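PDB 3ZRP: serine-pyruvate aminotransferase (AgxT) from Sulfolobus solfataricus, which probably catalyses transfer of the amino group of serine to pyruvate, using pyridoxal 5'-phosphate as its cofactor. Local coordinates for residues A[166-170]-A[171-175]; A[354-357]-A[358-362]. All blocks are in the same frame, centred on the assembly; numbering follows the deposited sequence.

Contact 1 of 2, residues A[166-170]-A[171-175]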
ATOM      1  N   SER A 166      14.496   8.391   5.396  1.00 25.92           N
ATOM      2  CA  SER A 166      14.781   9.830   5.379  0.50 24.55           C
ATOM      3  C   SER A 166      16.207  10.186   4.919  1.00 24.41           C
ATOM      4  O   SER A 166      16.722  11.283   5.208  1.00 25.36           O
ATOM      5  CB  SER A 166      14.517  10.432   6.750  0.50 25.50           C
ATOM      6  OG  SER A 166      13.136  10.424   6.999  0.50 24.53           O
ATOM      7  N   SER A 167      16.845   9.281   4.194  1.00 23.77           N
ATOM      8  CA  SER A 167      18.171   9.603   3.654  1.00 24.99           C
ATOM      9  C   SER A 167      18.345   9.439   2.121  1.00 27.67           C
ATOM     10  O   SER A 167      19.032  10.261   1.467  1.00 25.15           O
ATOM     11  CB  SER A 167      19.258   8.804   4.391  1.00 24.95           C
ATOM     12  OG  SER A 167      19.200   7.456   3.962  1.00 24.23           O
ATOM     13  N   VAL A 168      17.755   8.387   1.547  1.00 24.92           N
ATOM     14  CA  VAL A 168      17.913   8.090   0.131  1.00 21.78           C
ATOM     15  C   VAL A 168      17.322   9.234  -0.712  1.00 24.34           C
ATOM     16  O   VAL A 168      16.192   9.672  -0.477  1.00 26.17           O
ATOM     17  CB  VAL A 168      17.299   6.706  -0.280  1.00 19.69           C
ATOM     18  CG1 VAL A 168      17.454   6.434  -1.791  1.00 24.65           C
ATOM     19  CG2 VAL A 168      17.905   5.589   0.559  1.00 19.72           C
ATOM     20  N   GLY A 169      18.112   9.711  -1.664  1.00 25.42           N
ATOM     21  CA  GLY A 169      17.745  10.827  -2.520  1.00 25.20           C
ATOM     22  C   GLY A 169      18.228  12.153  -1.971  1.00 27.10           C
ATOM     23  O   GLY A 169      18.003  13.191  -2.595  1.00 28.68           O
ATOM     24  N   ALA A 170      18.891  12.141  -0.815  1.00 25.60           N
ATOM     25  CA  ALA A 170      19.350  13.397  -0.197  1.00 25.81           C
ATOM     26  C   ALA A 170      20.750  13.317   0.423  1.00 27.89           C
ATOM     27  O   ALA A 170      21.510  14.291   0.355  1.00 27.22           O
ATOM     28  CB  ALA A 170      18.335  13.861   0.856  1.00 25.82           C
ATOM     29  N   GLU A 171      21.056  12.191   1.070  1.00 28.55           N
ATOM     30  CA  GLU A 171      22.369  11.949   1.696  1.00 29.47           C
ATOM     31  C   GLU A 171      23.115  11.020   0.765  1.00 31.65           C
ATOM     32  O   GLU A 171      22.492  10.281  -0.013  1.00 35.04           O
ATOM     33  CB  GLU A 171      22.245  11.286   3.092  1.00 27.37           C
ATOM     34  CG  GLU A 171      21.283  11.967   4.093  1.00 30.74           C
ATOM     35  CD  GLU A 171      21.906  13.110   4.904  1.00 28.84           C
ATOM     36  OE1 GLU A 171      23.096  13.443   4.722  1.00 31.29           O
ATOM     37  OE2 GLU A 171      21.206  13.683   5.751  1.00 32.80           O
ATOM     38  N   GLU A 172      24.448  11.047   0.817  1.00 32.34           N
ATOM     39  CA  GLU A 172      25.222  10.037   0.092  1.00 29.70           C
ATOM     40  C   GLU A 172      24.803   8.628   0.533  1.00 28.87           C
ATOM     41  O   GLU A 172      24.745   8.335   1.736  1.00 29.67           O
ATOM     42  CB  GLU A 172      26.728  10.207   0.305  1.00 35.68           C
ATOM     43  CG  GLU A 172      27.529   9.285  -0.608  1.00 40.03           C
ATOM     44  CD  GLU A 172      29.027   9.214  -0.290  1.00 50.13           C
ATOM     45  OE1 GLU A 172      29.468   9.679   0.787  1.00 49.18           O
ATOM     46  OE2 GLU A 172      29.765   8.661  -1.132  1.00 55.17           O
ATOM     47  N   VAL A 173      24.484   7.784  -0.438  1.00 29.42           N
ATOM     48  CA  VAL A 173      24.191   6.375  -0.174  1.00 27.77           C
ATOM     49  C   VAL A 173      24.978   5.556  -1.196  1.00 31.71           C
ATOM     50  O   VAL A 173      24.861   5.798  -2.406  1.00 33.08           O
ATOM     51  CB  VAL A 173      22.667   6.049  -0.286  1.00 25.66           C
ATOM     52  CG1 VAL A 173      22.427   4.525  -0.240  1.00 23.54           C
ATOM     53  CG2 VAL A 173      21.869   6.822   0.827  1.00 23.01           C
ATOM     54  N   LYS A 174      25.769   4.599  -0.702  1.00 29.61           N
ATOM     55  CA  LYS A 174      26.588   3.744  -1.558  1.00 34.25           C
ATOM     56  C   LYS A 174      26.374   2.293  -1.168  1.00 35.94           C
ATOM     57  O   LYS A 174      27.237   1.679  -0.532  1.00 35.52           O
ATOM     58  CB  LYS A 174      28.080   4.110  -1.404  1.00 36.83           C
ATOM     59  CG  LYS A 174      28.470   5.497  -1.921  1.00 37.94           C
ATOM     60  CD  LYS A 174      28.770   5.457  -3.419  1.00 46.44           C
ATOM     61  CE  LYS A 174      28.257   6.707  -4.130  1.00 54.62           C
ATOM     62  NZ  LYS A 174      29.068   7.918  -3.801  1.00 55.51           N
ATOM     63  N   ALA A 175      25.232   1.735  -1.557  1.00 33.79           N
ATOM     64  CA  ALA A 175      24.821   0.425  -1.051  1.00 31.49           C
ATOM     65  C   ALA A 175      25.809  -0.687  -1.407  1.00 34.14           C
ATOM     66  O   ALA A 175      26.158  -1.485  -0.546  1.00 33.80           O
ATOM     67  CB  ALA A 175      23.377   0.069  -1.504  1.00 27.25           C
TER
HETATM   68  O   HOH W   1      20.917   8.883  -2.062  1.00 30.90           O

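Contact 2 of 2, residues A[354-357]-A[358-362]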
ATOM      1  N   SER A 354      12.911  33.104   7.939  1.00 35.93           N
ATOM      2  CA  SER A 354      12.076  34.300   8.040  0.60 39.06           C
ATOM      3  C   SER A 354      10.836  34.008   8.866  1.00 37.21           C
ATOM      4  O   SER A 354      10.514  34.743   9.805  1.00 42.62           O
ATOM      5  CB  SER A 354      11.665  34.805   6.657  0.60 40.52           C
ATOM      6  OG  SER A 354      10.818  35.930   6.778  0.60 40.52           O
ATOM      7  N   VAL A 355      10.150  32.922   8.517  1.00 37.64           N
ATOM      8  CA  VAL A 355       8.911  32.521   9.196  1.00 33.71           C
ATOM      9  C   VAL A 355       9.195  32.140  10.643  1.00 36.27           C
ATOM     10  O   VAL A 355       8.422  32.474  11.545  1.00 34.31           O
ATOM     11  CB  VAL A 355       8.187  31.375   8.438  1.00 37.07           C
ATOM     12  CG1 VAL A 355       6.980  30.882   9.190  1.00 39.41           C
ATOM     13  CG2 VAL A 355       7.753  31.855   7.063  1.00 43.13           C
ATOM     14  N   ILE A 356      10.305  31.445  10.870  1.00 36.40           N
ATOM     15  CA  ILE A 356      10.663  31.078  12.238  1.00 37.22           C
ATOM     16  C   ILE A 356      10.895  32.345  13.089  1.00 35.55           C
ATOM     17  O   ILE A 356      10.386  32.448  14.216  1.00 35.36           O
ATOM     18  CB  ILE A 356      11.834  30.079  12.283  1.00 35.43           C
ATOM     19  CG1 ILE A 356      11.331  28.694  11.834  1.00 33.42           C
ATOM     20  CG2 ILE A 356      12.405  29.979  13.701  1.00 34.44           C
ATOM     21  CD1 ILE A 356      12.422  27.785  11.294  1.00 35.43           C
ATOM     22  N   GLU A 357      11.628  33.304  12.531  1.00 38.19           N
ATOM     23  CA  GLU A 357      11.903  34.556  13.245  1.00 42.72           C
ATOM     24  C   GLU A 357      10.620  35.277  13.670  1.00 43.34           C
ATOM     25  O   GLU A 357      10.436  35.558  14.858  1.00 46.74           O
ATOM     26  CB  GLU A 357      12.832  35.471  12.441  1.00 44.48           C
ATOM     27  CG  GLU A 357      13.304  36.686  13.224  1.00 48.16           C
ATOM     28  CD  GLU A 357      14.549  37.329  12.650  1.00 52.36           C
ATOM     29  OE1 GLU A 357      15.372  36.641  12.005  1.00 60.66           O
ATOM     30  OE2 GLU A 357      14.713  38.547  12.861  1.00 63.31           O
ATOM     31  N   ARG A 358       9.716  35.535  12.723  1.00 41.77           N
ATOM     32  CA  ARG A 358       8.510  36.303  13.059  1.00 48.71           C
ATOM     33  C   ARG A 358       7.487  35.545  13.910  1.00 48.16           C
ATOM     34  O   ARG A 358       6.708  36.155  14.660  1.00 54.10           O
ATOM     35  CB  ARG A 358       7.883  36.981  11.834  1.00 50.97           C
ATOM     36  CG  ARG A 358       7.567  36.108  10.662  1.00 57.61           C
ATOM     37  CD  ARG A 358       7.447  36.991   9.440  1.00 63.49           C
ATOM     38  NE  ARG A 358       6.593  36.399   8.418  1.00 66.96           N
ATOM     39  CZ  ARG A 358       7.012  35.979   7.229  1.00 62.00           C
ATOM     40  NH1 ARG A 358       8.288  36.086   6.893  1.00 58.38           N
ATOM     41  NH2 ARG A 358       6.139  35.462   6.372  1.00 56.79           N
ATOM     42  N   THR A 359       7.515  34.220  13.837  1.00 42.20           N
ATOM     43  CA  THR A 359       6.637  33.420  14.671  1.00 42.26           C
ATOM     44  C   THR A 359       7.135  33.408  16.133  1.00 45.72           C
ATOM     45  O   THR A 359       6.342  33.575  17.071  1.00 47.20           O
ATOM     46  CB  THR A 359       6.468  32.000  14.104  1.00 40.33           C
ATOM     47  OG1 THR A 359       6.099  32.087  12.726  1.00 42.18           O
ATOM     48  CG2 THR A 359       5.399  31.228  14.861  1.00 42.89           C
ATOM     49  N   LEU A 360       8.445  33.238  16.315  1.00 43.04           N
ATOM     50  CA  LEU A 360       9.035  33.180  17.659  1.00 42.90           C
ATOM     51  C   LEU A 360       8.990  34.542  18.372  1.00 48.59           C
ATOM     52  O   LEU A 360       8.859  34.600  19.601  1.00 52.95           O
ATOM     53  CB  LEU A 360      10.461  32.621  17.610  1.00 43.28           C
ATOM     54  CG  LEU A 360      10.608  31.170  17.145  1.00 43.14           C
ATOM     55  CD1 LEU A 360      12.038  30.659  17.330  1.00 44.77           C
ATOM     56  CD2 LEU A 360       9.624  30.267  17.849  1.00 39.25           C
ATOM     57  N   ARG A 361       9.101  35.615  17.585  1.00 48.57           N
ATOM     58  CA  ARG A 361       8.964  36.989  18.071  0.60 51.52           C
ATOM     59  C   ARG A 361       7.614  37.185  18.764  1.00 53.30           C
ATOM     60  O   ARG A 361       7.554  37.682  19.893  1.00 63.41           O
ATOM     61  CB  ARG A 361       9.107  37.953  16.890  0.60 50.76           C
ATOM     62  CG  ARG A 361       9.188  39.449  17.226  0.60 49.87           C
ATOM     63  CD  ARG A 361      10.196  40.152  16.310  0.60 51.48           C
ATOM     64  NE  ARG A 361       9.745  41.459  15.816  0.60 52.66           N
ATOM     65  CZ  ARG A 361      10.514  42.542  15.725  0.60 52.61           C
ATOM     66  NH1 ARG A 361      11.786  42.512  16.118  0.60 53.17           N
ATOM     67  NH2 ARG A 361      10.003  43.670  15.251  0.60 51.78           N
ATOM     68  N   LYS A 362       6.538  36.779  18.087  1.00 49.55           N
ATOM     69  CA  LYS A 362       5.182  36.946  18.606  0.60 51.11           C
ATOM     70  C   LYS A 362       4.879  36.028  19.790  1.00 55.08           C
ATOM     71  O   LYS A 362       3.885  36.220  20.497  1.00 49.26           O
ATOM     72  CB  LYS A 362       4.137  36.764  17.493  0.60 55.47           C
ATOM     73  CG  LYS A 362       3.940  35.346  16.971  0.60 61.91           C
ATOM     74  CD  LYS A 362       3.122  35.339  15.687  0.60 63.54           C
ATOM     75  CE  LYS A 362       2.714  33.927  15.292  0.60 61.94           C
ATOM     76  NZ  LYS A 362       2.208  33.868  13.891  0.60 58.52           N
TER

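Contact 1 of 2, residues A[166-170]-A[171-175]
Ser-167 and Glu-171 meet through backbone and side chain. The carbonyl oxygen of Ser-167 takes two backbone bonds. Glu-171 N donates to Ser-167 O over 2.8 Å in a nearly straight bond (172°), lying in the carbonyl plane. Ala-170 N donates to the same Ser-167 O over 3.0 Å. The chain therefore folds back on itself in a type II beta turn from Ser-167 to Ala-170. Gly-169 takes the third position with a positive phi of 93°, where a CB would press against the carbonyl oxygen of Val-168. A water bridges across the turn: it accepts from Gly-169 N and donates to Glu-171 O.

The turn belongs to the loop between strands 157-163 and 182-186 of the large sheet, in the PLP-binding part of this class-V aminotransferase. Ser-166 OG is hydrogen-bonded to the cofactor, and Ser-166 O accepts from Thr-300 OG1.

The apolar contacts are small. CG of Glu-171 lies beside its backbone N (chi1 -51°), which puts it against CB of Ser-167 at 3.8 Å. The glutamate chain then bends at chi2. Farther along, Val-168 and Val-173 cross at about a right angle. Their CG2 methyls meet at 4.2 Å. Met-48 of helix 31-48 touches both valines, while strand 182-186 adds Thr-185 against Val-168 and Tyr-183 against Val-173.

Two glutamates form charged pairs. Glu-171 is buried, and its carboxylate is satisfied on both oxygens: OE1 by a salt bridge to Arg-143, OE2 by the backbone N of Asn-299. Beyond the turn, within 171-175, Lys-174 NZ forms a salt bridge with Glu-172 OE2 at 2.9 Å, on the anti lone pair of that oxygen. Glu-172 is exposed.

Contact 2 of 2, residues A[354-357]-A[358-362]
The carbonyl oxygens of Ser-354 to Glu-357 accept from the backbone N atoms of Arg-358 to Arg-361 in four successive i to i+4 helical bonds, from Arg-358 N to Ser-354 O at 3.1 Å through to Arg-361 N to Glu-357 O at 3.0 Å. Val-355 O carries an extra load. Thr-359 N reaches it at 3.0 Å, and Thr-359 OG1 donates to the same Val-355 O at 2.6 Å. The two donors come from opposite faces of the carbonyl plane. The hydroxyl can turn back to the previous turn because it stands beside the backbone N (chi1 -51°). A valine here would keep the branched shape but would probably leave Val-355 O with the backbone bond alone and cost the second grip on that oxygen.

All of this lies on helix 346-363, probably in the small C-terminal domain of a fold-type I PLP enzyme, as in the family. Its buried side packs against helix 311-319 and strand 335-339: Thr-318 meets Val-355 and Thr-359, while Phe-336 and Ile-338 meet Ile-356. On that side Ile-356 and Leu-360 lie side by side and point the same way, with CG2 of Ile-356 3.7 Å from CD1 of Leu-360.

Arg-358 runs back along the helix. Its chain is extended from CG to NE. CG2 of Val-355 sits 3.8 Å above one face of its guanidinium, offset toward the rim. Ser-354 OG lies at the edge; its 2.5 Å approach to Arg-358 NH1 has a poor angle and rests on one of two serine conformers, so it is doubtful. Glu-357 OE2 accepts from Gly-370 N. Arg-361 has a cation-pi contact with Phe-369.

In the fold
Contact 1 is central and contact 2 peripheral: their centres lie about 8 Å and 29 Å from the centre of the chain. The two centres are 32 Å apart, and their nearest atoms about 18 Å, so they do not touch. Contact 1 borders the active site. It contains Ser-166 of the PLP pocket, and the side chain of Ser-167 is about 8 Å from the cofactor. Contact 2 belongs to a helix late in the chain. Both have links to the three-stranded antiparallel sheet: Asn-299 and Thr-300, bonded to contact 1, directly precede its strand 301-305, and helix 346-363 packs on its strand 335-339.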